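Long-range contacts in AP endonuclease, family 2 (Brucella melitensis biovar Abortus, PDB 3NGF), which binds manganese in a TIM barrel of the hydroxypyruvate isomerase family and probably interconverts hydroxypyruvate and tartronate semialdehyde: residues A[12-17]-A[35-40]; A[17-22]-A[252-257]; A[41-46]-A[245-250]; A[64-69]-A[107-112]; A[181-186]-A[209-214]. One frame throughout, in Å; residues are numbered along the deposited sequence. Where two conformers were deposited one is given.

Interaction 1: A[12-17]-A[35-40]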
# COMPACT_ATOMS: atom_id res chain seq x y z
N PHE A 12 1.61 4.42 12.94
CA PHE A 12 2.06 3.21 12.24
C PHE A 12 0.98 2.14 12.21
O PHE A 12 0.23 1.92 13.17
CB PHE A 12 3.33 2.64 12.88
CG PHE A 12 4.49 3.54 12.81
CD1 PHE A 12 5.33 3.52 11.71
CD2 PHE A 12 4.72 4.48 13.83
CE1 PHE A 12 6.40 4.41 11.62
CE2 PHE A 12 5.78 5.34 13.76
CZ PHE A 12 6.65 5.31 12.64
N ALA A 13 0.90 1.48 11.05
CA ALA A 13 -0.02 0.37 10.82
C ALA A 13 0.79 -0.90 10.61
O ALA A 13 1.70 -0.92 9.77
CB ALA A 13 -0.84 0.63 9.58
N ALA A 14 0.50 -1.95 11.37
CA ALA A 14 1.13 -3.25 11.18
C ALA A 14 0.63 -3.85 9.86
O ALA A 14 -0.57 -3.79 9.57
CB ALA A 14 0.81 -4.19 12.35
N ASN A 15 1.53 -4.36 9.04
CA ASN A 15 1.13 -5.13 7.86
C ASN A 15 0.95 -6.62 8.24
O ASN A 15 1.93 -7.33 8.52
CB ASN A 15 2.11 -4.94 6.69
CG ASN A 15 1.61 -5.57 5.42
OD1 ASN A 15 1.37 -6.77 5.39
ND2 ASN A 15 1.43 -4.76 4.36
N LEU A 16 -0.29 -7.09 8.25
CA LEU A 16 -0.61 -8.45 8.70
C LEU A 16 -0.34 -9.53 7.65
O LEU A 16 -0.50 -10.70 7.94
CB LEU A 16 -2.06 -8.53 9.19
CG LEU A 16 -2.48 -7.48 10.22
CD1 LEU A 16 -3.89 -7.81 10.75
CD2 LEU A 16 -1.49 -7.35 11.44
N SER A 17 0.05 -9.14 6.43
CA SER A 17 0.49 -10.10 5.42
C SER A 17 1.95 -10.45 5.68
O SER A 17 2.34 -11.61 5.50
CB SER A 17 0.31 -9.54 3.99
OG SER A 17 -1.08 -9.33 3.68
N ALA A 35 0.50 -5.41 20.67
CA ALA A 35 1.83 -4.82 20.45
C ALA A 35 1.72 -3.30 20.40
O ALA A 35 2.72 -2.62 20.34
CB ALA A 35 2.48 -5.38 19.15
N GLY A 36 0.49 -2.77 20.44
CA GLY A 36 0.25 -1.34 20.49
C GLY A 36 0.02 -0.65 19.16
O GLY A 36 0.11 0.58 19.08
N PHE A 37 -0.28 -1.41 18.11
CA PHE A 37 -0.70 -0.79 16.84
C PHE A 37 -2.18 -0.43 16.93
O PHE A 37 -2.98 -1.21 17.44
CB PHE A 37 -0.46 -1.74 15.66
CG PHE A 37 1.00 -1.93 15.34
CD1 PHE A 37 1.69 -1.05 14.50
CD2 PHE A 37 1.69 -2.99 15.88
CE1 PHE A 37 3.04 -1.22 14.23
CE2 PHE A 37 3.05 -3.18 15.61
CZ PHE A 37 3.72 -2.29 14.78
N GLY A 38 -2.52 0.75 16.42
CA GLY A 38 -3.92 1.19 16.32
C GLY A 38 -4.49 0.98 14.92
O GLY A 38 -5.71 1.09 14.72
N GLY A 39 -3.62 0.67 13.97
CA GLY A 39 -4.03 0.45 12.58
C GLY A 39 -3.35 -0.75 11.98
O GLY A 39 -2.25 -1.15 12.43
N VAL A 40 -4.00 -1.35 10.98
CA VAL A 40 -3.42 -2.47 10.25
C VAL A 40 -3.64 -2.30 8.74
O VAL A 40 -4.55 -1.57 8.29
CB VAL A 40 -3.98 -3.83 10.69
CG1 VAL A 40 -3.62 -4.13 12.15
CG2 VAL A 40 -5.50 -3.90 10.49
O HOH W 1 -0.48 2.55 15.58
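Ala14 rests its methyl on the ring of Phe37, and this forms the tightly packed side-chain part of the contact between segments 12-17 and 35-40. Ala14 CB stands 3.8 Å from the centroid of the Phe37 ring and only 11° off its normal, a CH-pi contact over the face. With CG turned opposite its own carbonyl carbon (chi1 -70°), the Phe37 ring lies alongside the strand, and its edge comes up to Phe12 O, 3.6 Å from Phe37 CD1. On the neighbouring strand, Val40 pairs with Ala14 and lies on the same face of the sheet. Val40 CG1 fits against both methyls of Leu16, CD1 and CD2, each at 3.9 Å. Ala32 of helix 25-34 touches Ala14, Leu16 and Val40 alike, so the helix closes this apolar layer from outside.

The backbone between the strands is joined more sparingly. Ala14 N gives a bent hydrogen bond to Gly39 O (3.1 Å, 141° at the hydrogen), and Val40 CA approaches Ala14 O at 3.2 Å in a CA-H...O contact. Toward the start of the strands direct bonding gives way to solvent. There a water donates to Phe12 O at 2.6 Å and accepts from Gly38 N at 2.8 Å, bridging the two backbones beside the partly exposed Gly38. Gly36, two residues earlier, ends helix 25-34 in a Schellman motif and turns the chain back toward the sheet. Strand, helix and parallel neighbouring strand together form the first beta-alpha-beta unit of a TIM barrel.

Interaction 2: A[17-22]-A[252-257]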
# COMPACT_ATOMS: atom_id res chain seq x y z
N SER A 17 0.05 -9.14 6.43
CA SER A 17 0.49 -10.10 5.42
C SER A 17 1.95 -10.45 5.68
O SER A 17 2.34 -11.61 5.50
CB SER A 17 0.31 -9.54 3.99
OG SER A 17 -1.08 -9.33 3.68
N THR A 18 2.76 -9.47 6.09
CA THR A 18 4.22 -9.70 6.29
C THR A 18 4.65 -9.86 7.75
O THR A 18 5.68 -10.51 8.03
CB THR A 18 5.06 -8.59 5.63
OG1 THR A 18 4.89 -7.34 6.30
CG2 THR A 18 4.75 -8.46 4.10
N MET A 19 3.89 -9.27 8.67
CA MET A 19 4.18 -9.35 10.12
C MET A 19 3.27 -10.33 10.82
O MET A 19 2.18 -10.62 10.33
CB MET A 19 4.06 -7.99 10.81
CG MET A 19 4.98 -6.91 10.25
SD MET A 19 4.72 -5.28 10.94
CE MET A 19 5.07 -5.57 12.69
N PHE A 20 3.71 -10.78 11.99
CA PHE A 20 2.95 -11.70 12.82
C PHE A 20 2.62 -13.04 12.14
O PHE A 20 1.64 -13.71 12.51
CB PHE A 20 1.68 -11.02 13.34
CG PHE A 20 1.95 -9.82 14.18
CD1 PHE A 20 2.43 -9.96 15.46
CD2 PHE A 20 1.76 -8.54 13.67
CE1 PHE A 20 2.69 -8.85 16.23
CE2 PHE A 20 2.01 -7.44 14.42
CZ PHE A 20 2.48 -7.59 15.73
N ASN A 21 3.49 -13.48 11.22
CA ASN A 21 3.26 -14.73 10.48
C ASN A 21 3.54 -15.97 11.33
O ASN A 21 3.40 -17.11 10.87
CB ASN A 21 4.09 -14.79 9.20
CG ASN A 21 3.54 -13.94 8.08
OD1 ASN A 21 2.80 -12.95 8.28
ND2 ASN A 21 3.91 -14.33 6.86
N GLU A 22 3.91 -15.75 12.59
CA GLU A 22 4.03 -16.82 13.57
C GLU A 22 2.67 -17.45 13.86
O GLU A 22 2.60 -18.58 14.35
CB GLU A 22 4.65 -16.31 14.87
CG GLU A 22 6.12 -15.88 14.77
CD GLU A 22 6.39 -14.44 14.25
OE1 GLU A 22 5.48 -13.60 14.15
OE2 GLU A 22 7.55 -14.13 13.95
N GLY A 252 13.40 -11.92 12.87
CA GLY A 252 13.09 -13.14 13.59
C GLY A 252 11.64 -13.12 14.02
O GLY A 252 10.75 -12.90 13.19
N LYS A 253 11.40 -13.35 15.31
CA LYS A 253 10.05 -13.27 15.86
C LYS A 253 9.56 -11.82 15.75
O LYS A 253 10.29 -10.91 16.11
CB LYS A 253 10.05 -13.69 17.33
CG LYS A 253 8.69 -13.62 18.01
CD LYS A 253 8.79 -14.11 19.45
CE LYS A 253 7.43 -14.13 20.13
NZ LYS A 253 6.49 -15.00 19.37
N THR A 254 8.31 -11.62 15.31
CA THR A 254 7.81 -10.28 15.07
C THR A 254 8.00 -9.36 16.30
O THR A 254 8.57 -8.27 16.16
CB THR A 254 6.31 -10.28 14.66
OG1 THR A 254 6.14 -11.05 13.46
CG2 THR A 254 5.82 -8.89 14.42
N GLU A 255 7.54 -9.79 17.48
CA GLU A 255 7.56 -8.93 18.68
C GLU A 255 8.98 -8.66 19.21
O GLU A 255 9.22 -7.64 19.85
CB GLU A 255 6.71 -9.48 19.83
CG GLU A 255 5.18 -9.39 19.64
CD GLU A 255 4.57 -10.62 18.96
OE1 GLU A 255 5.33 -11.34 18.26
OE2 GLU A 255 3.35 -10.86 19.13
N SER A 256 9.91 -9.57 18.94
CA SER A 256 11.29 -9.35 19.35
C SER A 256 11.96 -8.22 18.59
O SER A 256 13.00 -7.70 19.03
CB SER A 256 12.11 -10.63 19.18
OG SER A 256 11.53 -11.68 19.92
N GLY A 257 11.40 -7.89 17.44
CA GLY A 257 11.89 -6.81 16.59
C GLY A 257 11.29 -5.44 16.82
O GLY A 257 11.67 -4.48 16.14
O HOH W 2 5.84 -12.23 10.21
O HOH W 3 3.99 -13.25 16.67
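Thr254 is held at three points by Phe20 and Glu22, and its two branches do different work. Thr254 OG1 accepts from the backbone N of Phe20 at 2.9 Å and donates to Glu22 OE1 at 2.7 Å, meeting the syn lone pair of that oxygen. The backbone N of Thr254 binds the other carboxylate oxygen, Glu22 OE2, at 3.0 Å, but comes from above the carboxylate plane, 46° out of it. The methyl branch makes apolar contacts: Thr254 CG2 sits over the middle of the Phe20 ring, 3.6 Å from the centroid, and Met19 CE touches the same methyl at 3.8 Å. A first torsion of -59° serves both branches, since it puts OG1 beside the backbone N and swings CG2 to the far side from it.

Around this centre, Glu255 OE2 comes to the edge of the Phe20 ring, 3.6 Å from Phe20 CE1, with carboxylate and ring planes almost perpendicular. A water donates to both Glu22 OE1 and Glu255 OE1, and so probably eases the approach of two like charges. A second water accepts from Asn21 N and donates to Thr18 O, bridging the backbone on either side of Met19 and Phe20.

Further out, Phe20 packs on Arg28, Leu31 and Ala32 of helix 25-34, while Thr18 OG1 is hydrogen-bonded to Tyr248 O. The contact thus fastens together the loops that follow strands 11-15 and 243-246, the first and last of the sheet, across the seam where a TIM barrel closes.

Interaction 3: A[41-46]-A[245-250]. With MN (manganese (II) ion), chain C.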
# COMPACT_ATOMS: atom_id res chain seq x y z
N GLU A 41 -2.82 -2.99 7.98
CA GLU A 41 -2.97 -3.12 6.52
C GLU A 41 -2.67 -4.56 6.16
O GLU A 41 -2.05 -5.28 6.95
CB GLU A 41 -2.03 -2.17 5.78
CG GLU A 41 -0.53 -2.44 5.99
CD GLU A 41 0.35 -1.48 5.22
OE1 GLU A 41 -0.07 -0.32 4.99
OE2 GLU A 41 1.49 -1.89 4.86
N PHE A 42 -3.04 -4.96 4.95
CA PHE A 42 -2.64 -6.26 4.41
C PHE A 42 -2.93 -6.24 2.92
O PHE A 42 -3.51 -5.27 2.45
CB PHE A 42 -3.34 -7.45 5.12
CG PHE A 42 -4.80 -7.23 5.40
CD1 PHE A 42 -5.72 -7.24 4.37
CD2 PHE A 42 -5.24 -7.00 6.69
CE1 PHE A 42 -7.09 -7.02 4.62
CE2 PHE A 42 -6.60 -6.80 6.95
CZ PHE A 42 -7.51 -6.80 5.94
N LEU A 43 -2.51 -7.25 2.17
CA LEU A 43 -2.71 -7.20 0.73
C LEU A 43 -4.15 -7.54 0.34
O LEU A 43 -4.87 -6.68 -0.19
CB LEU A 43 -1.71 -8.12 0.02
CG LEU A 43 -0.34 -7.46 -0.08
CD1 LEU A 43 0.36 -7.48 1.23
CD2 LEU A 43 0.53 -8.11 -1.18
N PHE A 44 -4.58 -8.76 0.65
CA PHE A 44 -5.85 -9.27 0.13
C PHE A 44 -6.74 -9.89 1.19
O PHE A 44 -6.35 -10.87 1.83
CB PHE A 44 -5.61 -10.29 -1.00
CG PHE A 44 -4.60 -9.84 -2.03
CD1 PHE A 44 -4.87 -8.79 -2.90
CD2 PHE A 44 -3.36 -10.47 -2.14
CE1 PHE A 44 -3.94 -8.38 -3.86
CE2 PHE A 44 -2.43 -10.05 -3.08
CZ PHE A 44 -2.73 -9.01 -3.95
N PRO A 45 -7.95 -9.34 1.37
CA PRO A 45 -8.91 -9.94 2.32
C PRO A 45 -9.86 -10.97 1.70
O PRO A 45 -10.71 -11.52 2.40
CB PRO A 45 -9.72 -8.74 2.75
CG PRO A 45 -9.75 -7.89 1.53
CD PRO A 45 -8.43 -8.05 0.86
N TYR A 46 -9.71 -11.25 0.40
CA TYR A 46 -10.79 -11.84 -0.38
C TYR A 46 -11.05 -13.32 -0.09
O TYR A 46 -12.11 -13.83 -0.47
CB TYR A 46 -10.59 -11.59 -1.89
CG TYR A 46 -10.41 -10.11 -2.15
CD1 TYR A 46 -11.44 -9.22 -1.92
CD2 TYR A 46 -9.18 -9.59 -2.52
CE1 TYR A 46 -11.29 -7.88 -2.08
CE2 TYR A 46 -9.02 -8.24 -2.70
CZ TYR A 46 -10.06 -7.38 -2.46
OH TYR A 46 -9.91 -6.02 -2.62
N GLY A 245 2.68 2.39 6.85
CA GLY A 245 2.53 0.93 6.86
C GLY A 245 3.85 0.21 7.06
O GLY A 245 4.84 0.54 6.40
N CYS A 246 3.87 -0.76 7.97
CA CYS A 246 5.07 -1.57 8.26
C CYS A 246 5.11 -2.87 7.42
O CYS A 246 4.89 -3.98 7.92
CB CYS A 246 5.14 -1.87 9.75
SG CYS A 246 5.26 -0.37 10.77
N GLU A 247 5.44 -2.71 6.15
CA GLU A 247 5.48 -3.80 5.21
C GLU A 247 6.92 -4.31 5.14
O GLU A 247 7.65 -4.09 4.13
CB GLU A 247 5.03 -3.33 3.83
CG GLU A 247 4.80 -4.50 2.92
CD GLU A 247 4.45 -4.07 1.52
OE1 GLU A 247 4.68 -2.90 1.14
OE2 GLU A 247 3.95 -4.94 0.79
N TYR A 248 7.31 -4.97 6.21
CA TYR A 248 8.62 -5.56 6.28
C TYR A 248 8.50 -6.99 6.76
O TYR A 248 7.50 -7.39 7.38
CB TYR A 248 9.56 -4.74 7.19
CG TYR A 248 9.22 -4.68 8.68
CD1 TYR A 248 9.40 -5.78 9.51
CD2 TYR A 248 8.73 -3.51 9.26
CE1 TYR A 248 9.13 -5.72 10.88
CE2 TYR A 248 8.45 -3.44 10.64
CZ TYR A 248 8.66 -4.55 11.44
OH TYR A 248 8.42 -4.47 12.80
N ASN A 249 9.53 -7.74 6.46
CA ASN A 249 9.65 -9.13 6.92
C ASN A 249 10.50 -9.15 8.18
O ASN A 249 11.69 -8.86 8.12
CB ASN A 249 10.29 -9.98 5.85
CG ASN A 249 9.58 -9.87 4.53
OD1 ASN A 249 8.33 -10.02 4.46
ND2 ASN A 249 10.34 -9.67 3.46
N PRO A 250 9.90 -9.51 9.32
CA PRO A 250 10.71 -9.41 10.55
C PRO A 250 11.97 -10.28 10.47
O PRO A 250 11.93 -11.38 9.91
CB PRO A 250 9.74 -9.91 11.63
CG PRO A 250 8.35 -9.59 11.07
CD PRO A 250 8.49 -9.87 9.61
MN MN C . 4.65 -1.74 -0.58
O HOH W 4 2.42 -2.64 -1.12
O HOH W 5 5.40 -3.49 -1.80
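Glu41 lays its carboxylate against the backbone of Gly245, a contact of packing, with no hydrogen bond crossing between the two segments. Glu41 OE1 lies 3.4 Å from Gly245 CA, a close fit that the glycine permits because no side chain stands between. Glu41 OE2 lies 4.0 Å from Glu247 CB, two residues beyond Gly245, and Leu43 only borders the contact, its CD1 4.4 Å from Glu247 OE2. The Glu41 chain starts with CG between its backbone N and carbonyl carbon (chi1 64°) and then runs fully extended, which carries the acid into the barrel.

Hydrogen bonding fixes this buried carboxylate from other strands. OE1 pairs with His209 NE2, and OE2 with both Asn15 ND2 and Gln211 NE2, so Glu41 is a second-shell residue that helps orient the manganese ligand Gln211. In the TIM barrel, strand 11-15, which carries Asn15, runs between strands 39-41 and 243-246, and the two segments described here leave the C-terminal ends of those two flanking strands, where the active site of such barrels is found.

Metal binding belongs to Glu247, the centre of an inverse gamma turn and a predicted proton donor or acceptor. Glu247 OE1 binds manganese at 2.1 Å, whereas Glu247 OE2 stays 3.6 Å from the ion. CG lies away from the backbone N (chi1 -169°) and the rest is extended, reaching straight to the metal. Glu150, Asp185, Gln211 and two waters complete six ligands; the more distant water, at 2.5 Å from the ion, also donates weakly to Glu247 OE2.

Interaction 4: A[64-69]-A[107-112]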
# COMPACT_ATOMS: atom_id res chain seq x y z
N GLN A 64 -8.64 -0.13 9.72
CA GLN A 64 -8.14 -0.70 8.47
C GLN A 64 -7.63 0.44 7.60
O GLN A 64 -8.42 1.29 7.16
CB GLN A 64 -9.24 -1.46 7.72
CG GLN A 64 -8.70 -2.20 6.48
CD GLN A 64 -7.81 -3.39 6.82
OE1 GLN A 64 -8.13 -4.15 7.73
NE2 GLN A 64 -6.71 -3.58 6.06
N VAL A 65 -6.32 0.50 7.40
CA VAL A 65 -5.70 1.66 6.74
C VAL A 65 -5.62 1.49 5.23
O VAL A 65 -5.73 2.47 4.48
CB VAL A 65 -4.31 1.89 7.34
CG1 VAL A 65 -3.54 2.93 6.58
CG2 VAL A 65 -4.48 2.26 8.87
N LEU A 66 -5.44 0.25 4.78
CA LEU A 66 -5.15 -0.02 3.36
C LEU A 66 -5.37 -1.49 3.06
O LEU A 66 -5.10 -2.35 3.91
CB LEU A 66 -3.69 0.35 3.03
CG LEU A 66 -3.22 0.02 1.59
CD1 LEU A 66 -3.68 1.10 0.68
CD2 LEU A 66 -1.69 -0.16 1.52
N PHE A 67 -5.85 -1.79 1.86
CA PHE A 67 -5.64 -3.10 1.25
C PHE A 67 -5.72 -2.97 -0.28
O PHE A 67 -5.93 -1.87 -0.82
CB PHE A 67 -6.56 -4.20 1.80
CG PHE A 67 -8.04 -3.92 1.62
CD1 PHE A 67 -8.71 -4.39 0.48
CD2 PHE A 67 -8.74 -3.19 2.57
CE1 PHE A 67 -10.08 -4.15 0.30
CE2 PHE A 67 -10.09 -2.95 2.43
CZ PHE A 67 -10.77 -3.42 1.29
N ASN A 68 -5.42 -4.06 -0.97
CA ASN A 68 -5.36 -4.03 -2.43
C ASN A 68 -6.64 -4.53 -3.06
O ASN A 68 -7.31 -5.42 -2.52
CB ASN A 68 -4.23 -4.91 -2.96
CG ASN A 68 -2.87 -4.48 -2.51
OD1 ASN A 68 -2.72 -3.51 -1.78
ND2 ASN A 68 -1.84 -5.23 -2.95
N MET A 69 -6.95 -4.01 -4.24
CA MET A 69 -7.99 -4.59 -5.07
C MET A 69 -7.56 -6.00 -5.56
O MET A 69 -6.37 -6.32 -5.55
CB MET A 69 -8.28 -3.66 -6.25
CG MET A 69 -8.69 -2.25 -5.84
SD MET A 69 -9.26 -1.32 -7.25
CE MET A 69 -9.95 0.15 -6.46
N CYS A 107 -12.67 1.25 5.34
CA CYS A 107 -11.34 1.56 4.82
C CYS A 107 -11.49 2.62 3.76
O CYS A 107 -12.36 2.50 2.87
CB CYS A 107 -10.69 0.31 4.23
SG CYS A 107 -8.99 0.57 3.65
N ARG A 108 -10.67 3.66 3.87
CA ARG A 108 -10.73 4.86 3.05
C ARG A 108 -9.71 4.87 1.89
O ARG A 108 -9.71 5.81 1.08
CB ARG A 108 -10.48 6.09 3.94
CG ARG A 108 -11.35 6.13 5.22
CD ARG A 108 -12.82 6.14 4.86
NE ARG A 108 -13.72 6.13 6.02
CZ ARG A 108 -13.94 7.18 6.82
NH1 ARG A 108 -13.33 8.34 6.61
NH2 ARG A 108 -14.79 7.06 7.83
N THR A 109 -8.87 3.85 1.80
CA THR A 109 -7.73 3.85 0.85
C THR A 109 -7.51 2.45 0.27
O THR A 109 -7.40 1.49 1.02
CB THR A 109 -6.44 4.35 1.53
OG1 THR A 109 -6.71 5.54 2.28
CG2 THR A 109 -5.34 4.62 0.49
N LEU A 110 -7.45 2.35 -1.06
CA LEU A 110 -7.29 1.07 -1.75
C LEU A 110 -6.17 1.20 -2.77
O LEU A 110 -6.11 2.22 -3.48
CB LEU A 110 -8.56 0.67 -2.48
CG LEU A 110 -9.78 0.44 -1.61
CD1 LEU A 110 -11.04 0.31 -2.49
CD2 LEU A 110 -9.55 -0.83 -0.79
N HIS A 111 -5.31 0.20 -2.85
CA HIS A 111 -4.27 0.12 -3.86
C HIS A 111 -4.75 -0.72 -5.05
O HIS A 111 -5.08 -1.90 -4.90
CB HIS A 111 -3.00 -0.45 -3.22
CG HIS A 111 -1.91 -0.82 -4.19
ND1 HIS A 111 -0.96 -1.78 -3.89
CD2 HIS A 111 -1.61 -0.37 -5.43
CE1 HIS A 111 -0.12 -1.88 -4.90
NE2 HIS A 111 -0.49 -1.04 -5.84
N ALA A 112 -4.79 -0.11 -6.23
CA ALA A 112 -5.09 -0.84 -7.47
C ALA A 112 -3.79 -1.21 -8.17
O ALA A 112 -3.09 -0.32 -8.68
CB ALA A 112 -5.96 0.03 -8.37
O HOH W 6 -8.96 3.83 6.31
O HOH W 7 -6.80 4.97 4.99
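His111 O draws two groups of segment 64-69: Met69 N, in a nearly straight hydrogen bond of 2.9 Å (163° at the hydrogen), and Asn68 CA, in a CA-H...O contact. The segments 64-68 and 109-111 belong to neighbouring parallel strands of the TIM barrel and are inclined at 30°, and a second bond, His111 N to Phe67 O at 3.0 Å, continues the join. Earlier along the strands the backbone bonding lapses: Phe67 N and Thr109 O are buried with no polar partner in the model, and Thr109 O meets Leu66 CA instead.

On the inner face, the side chains of Asn68 and His111 run side by side. Asn68 OD1 lies at the edge of the imidazole and takes a weak bond from His111 ND1 at 3.2 Å, the amide standing almost upright to the ring. His111 also touches Glu150, a manganese ligand, so this pair borders the metal site.

Toward helix 88-104 the contact is apolar. Phe67, its CG held between backbone N and carbonyl carbon (chi1 60°), swings its ring beside Leu110, whose CD2 sits over the face 3.6 Å from the centroid. Cys107 SG approaches the same ring obliquely, 4.8 Å from its centre. Met69 SD lies 3.7 Å from Ala112 CB, and Met69 CE reaches Leu110 CD1. Where the strands begin, a water 2.8 Å from Val65 O donates to that carbonyl and hydrogen-bonds Thr109 OG1.

Interaction 5: A[181-186]-A[209-214]. With MN (manganese (II) ion), chain C.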
# COMPACT_ATOMS: atom_id res chain seq x y z
N ALA A 181 -4.06 9.04 -5.80
CA ALA A 181 -2.72 9.47 -5.37
C ALA A 181 -1.72 8.34 -5.43
O ALA A 181 -2.03 7.25 -5.88
CB ALA A 181 -2.76 10.09 -3.97
N VAL A 182 -0.51 8.64 -5.00
CA VAL A 182 0.60 7.69 -4.99
C VAL A 182 0.73 7.06 -3.60
O VAL A 182 0.52 7.72 -2.56
CB VAL A 182 1.91 8.41 -5.34
CG1 VAL A 182 3.14 7.42 -5.28
CG2 VAL A 182 1.80 9.04 -6.75
N GLN A 183 1.02 5.76 -3.59
CA GLN A 183 1.42 5.03 -2.40
C GLN A 183 2.95 5.00 -2.40
O GLN A 183 3.57 4.36 -3.25
CB GLN A 183 0.83 3.63 -2.45
CG GLN A 183 1.16 2.72 -1.26
CD GLN A 183 0.36 1.45 -1.28
OE1 GLN A 183 -0.79 1.44 -1.70
NE2 GLN A 183 0.94 0.37 -0.79
N LEU A 184 3.55 5.74 -1.47
CA LEU A 184 5.01 5.93 -1.40
C LEU A 184 5.63 4.92 -0.42
O LEU A 184 5.62 5.14 0.81
CB LEU A 184 5.29 7.37 -0.94
CG LEU A 184 6.73 7.81 -0.69
CD1 LEU A 184 7.61 7.50 -1.90
CD2 LEU A 184 6.81 9.30 -0.28
N ASP A 185 6.09 3.80 -0.95
CA ASP A 185 6.82 2.78 -0.18
C ASP A 185 8.32 3.15 -0.28
O ASP A 185 8.93 3.14 -1.39
CB ASP A 185 6.47 1.40 -0.74
CG ASP A 185 7.15 0.24 -0.01
OD1 ASP A 185 8.27 0.43 0.47
OD2 ASP A 185 6.60 -0.88 0.04
N LEU A 186 8.88 3.55 0.85
CA LEU A 186 10.22 4.15 0.84
C LEU A 186 11.29 3.11 0.54
O LEU A 186 12.41 3.42 0.09
CB LEU A 186 10.49 4.90 2.15
CG LEU A 186 9.66 6.16 2.33
CD1 LEU A 186 9.82 6.70 3.74
CD2 LEU A 186 10.04 7.23 1.27
N HIS A 209 -0.39 7.48 1.30
CA HIS A 209 0.04 6.40 2.16
C HIS A 209 1.54 6.26 1.97
O HIS A 209 2.07 6.56 0.89
CB HIS A 209 -0.69 5.10 1.83
CG HIS A 209 -0.50 4.03 2.86
ND1 HIS A 209 -0.83 4.21 4.19
CD2 HIS A 209 0.02 2.78 2.77
CE1 HIS A 209 -0.52 3.12 4.87
NE2 HIS A 209 -0.01 2.23 4.03
N VAL A 210 2.19 5.83 3.03
CA VAL A 210 3.62 5.62 3.08
C VAL A 210 3.82 4.21 3.67
O VAL A 210 3.06 3.78 4.52
CB VAL A 210 4.33 6.69 3.94
CG1 VAL A 210 5.85 6.36 4.11
CG2 VAL A 210 4.13 8.09 3.35
N GLN A 211 4.82 3.51 3.18
CA GLN A 211 5.26 2.24 3.73
C GLN A 211 6.77 2.28 3.95
O GLN A 211 7.48 3.05 3.30
CB GLN A 211 4.89 1.09 2.82
CG GLN A 211 3.38 0.79 2.80
CD GLN A 211 3.02 -0.21 1.75
OE1 GLN A 211 3.53 -0.14 0.64
NE2 GLN A 211 2.18 -1.17 2.09
N ILE A 212 7.21 1.46 4.90
CA ILE A 212 8.62 1.36 5.30
C ILE A 212 9.12 -0.07 5.51
O ILE A 212 8.36 -0.98 5.88
CB ILE A 212 8.93 2.20 6.58
CG1 ILE A 212 8.24 1.62 7.82
CG2 ILE A 212 8.58 3.68 6.36
CD1 ILE A 212 8.65 2.30 9.16
N ALA A 213 10.42 -0.26 5.26
CA ALA A 213 11.12 -1.50 5.51
C ALA A 213 12.60 -1.19 5.33
O ALA A 213 12.97 -0.27 4.56
CB ALA A 213 10.67 -2.64 4.53
N SER A 214 13.47 -1.92 6.02
CA SER A 214 14.91 -1.70 5.85
C SER A 214 15.36 -1.94 4.41
O SER A 214 14.79 -2.79 3.70
CB SER A 214 15.74 -2.56 6.82
OG SER A 214 15.78 -3.92 6.45
MN MN C . 4.65 -1.74 -0.58
O HOH W 4 2.42 -2.64 -1.12
O HOH W 5 5.40 -3.49 -1.80
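Half of the protein's manganese ligands come from two adjoining strands of the barrel, 180-185 and 207-212, through Asp185 and Gln211. Asp185 OD2 binds the ion at 2.2 Å and Gln211 OE1 at 2.3 Å, which brings the two oxygens within 3.2 Å of each other as fellow ligands, their carboxylate and amide planes steeply turned. Gln211 OE1 also receives Gln183 NE2 at 3.0 Å. That N-H points fairly straight (157°) but reaches the oxygen from well above the amide plane of Gln211, while Gln211 NE2 is held by Glu41 OE2; metal and two hydrogen bonds therefore fix the rotation of the amide.

Glu150, Glu247 and two waters complete the site at the C-terminal mouth of the TIM barrel, whose parallel pairing sets the register here. Leu184 N binds His209 O at 2.9 Å, Leu184 O accepts Gln211 N at 3.0 Å, and Leu186 N binds Gln211 O at 2.9 Å.

On the face away from the ion, Leu186 CD1 touches Val210 CG1 at 4.0 Å and leans on Ile212 CG2, under helix 228-237. Asp185 occupies the N-cap of helix 186-192, where OD1, the oxygen not on the metal, weakly caps backbone N-H groups of Tyr187 and His188.

Overall arrangement
The five contacts trace the closed eight-stranded parallel barrel. Interaction 1 joins the first and second strands, interaction 4 the third and fourth, and interaction 5 the sixth and seventh; they follow in series along the chain. Interaction 3 brings the ends of strands two and eight together, nesting 4 and 5 within its loop, while interaction 2 ties the outlying loops after strands one and eight, its centre about 19 Å from the chain's centre. Interactions 3 and 5, about 12 Å apart between centres, share the manganese ion and two waters. Their strands 243-246 and 207-212 are neighbours, and His111 packs on Gln183 from interaction 4, so residues distant in sequence converge on one site.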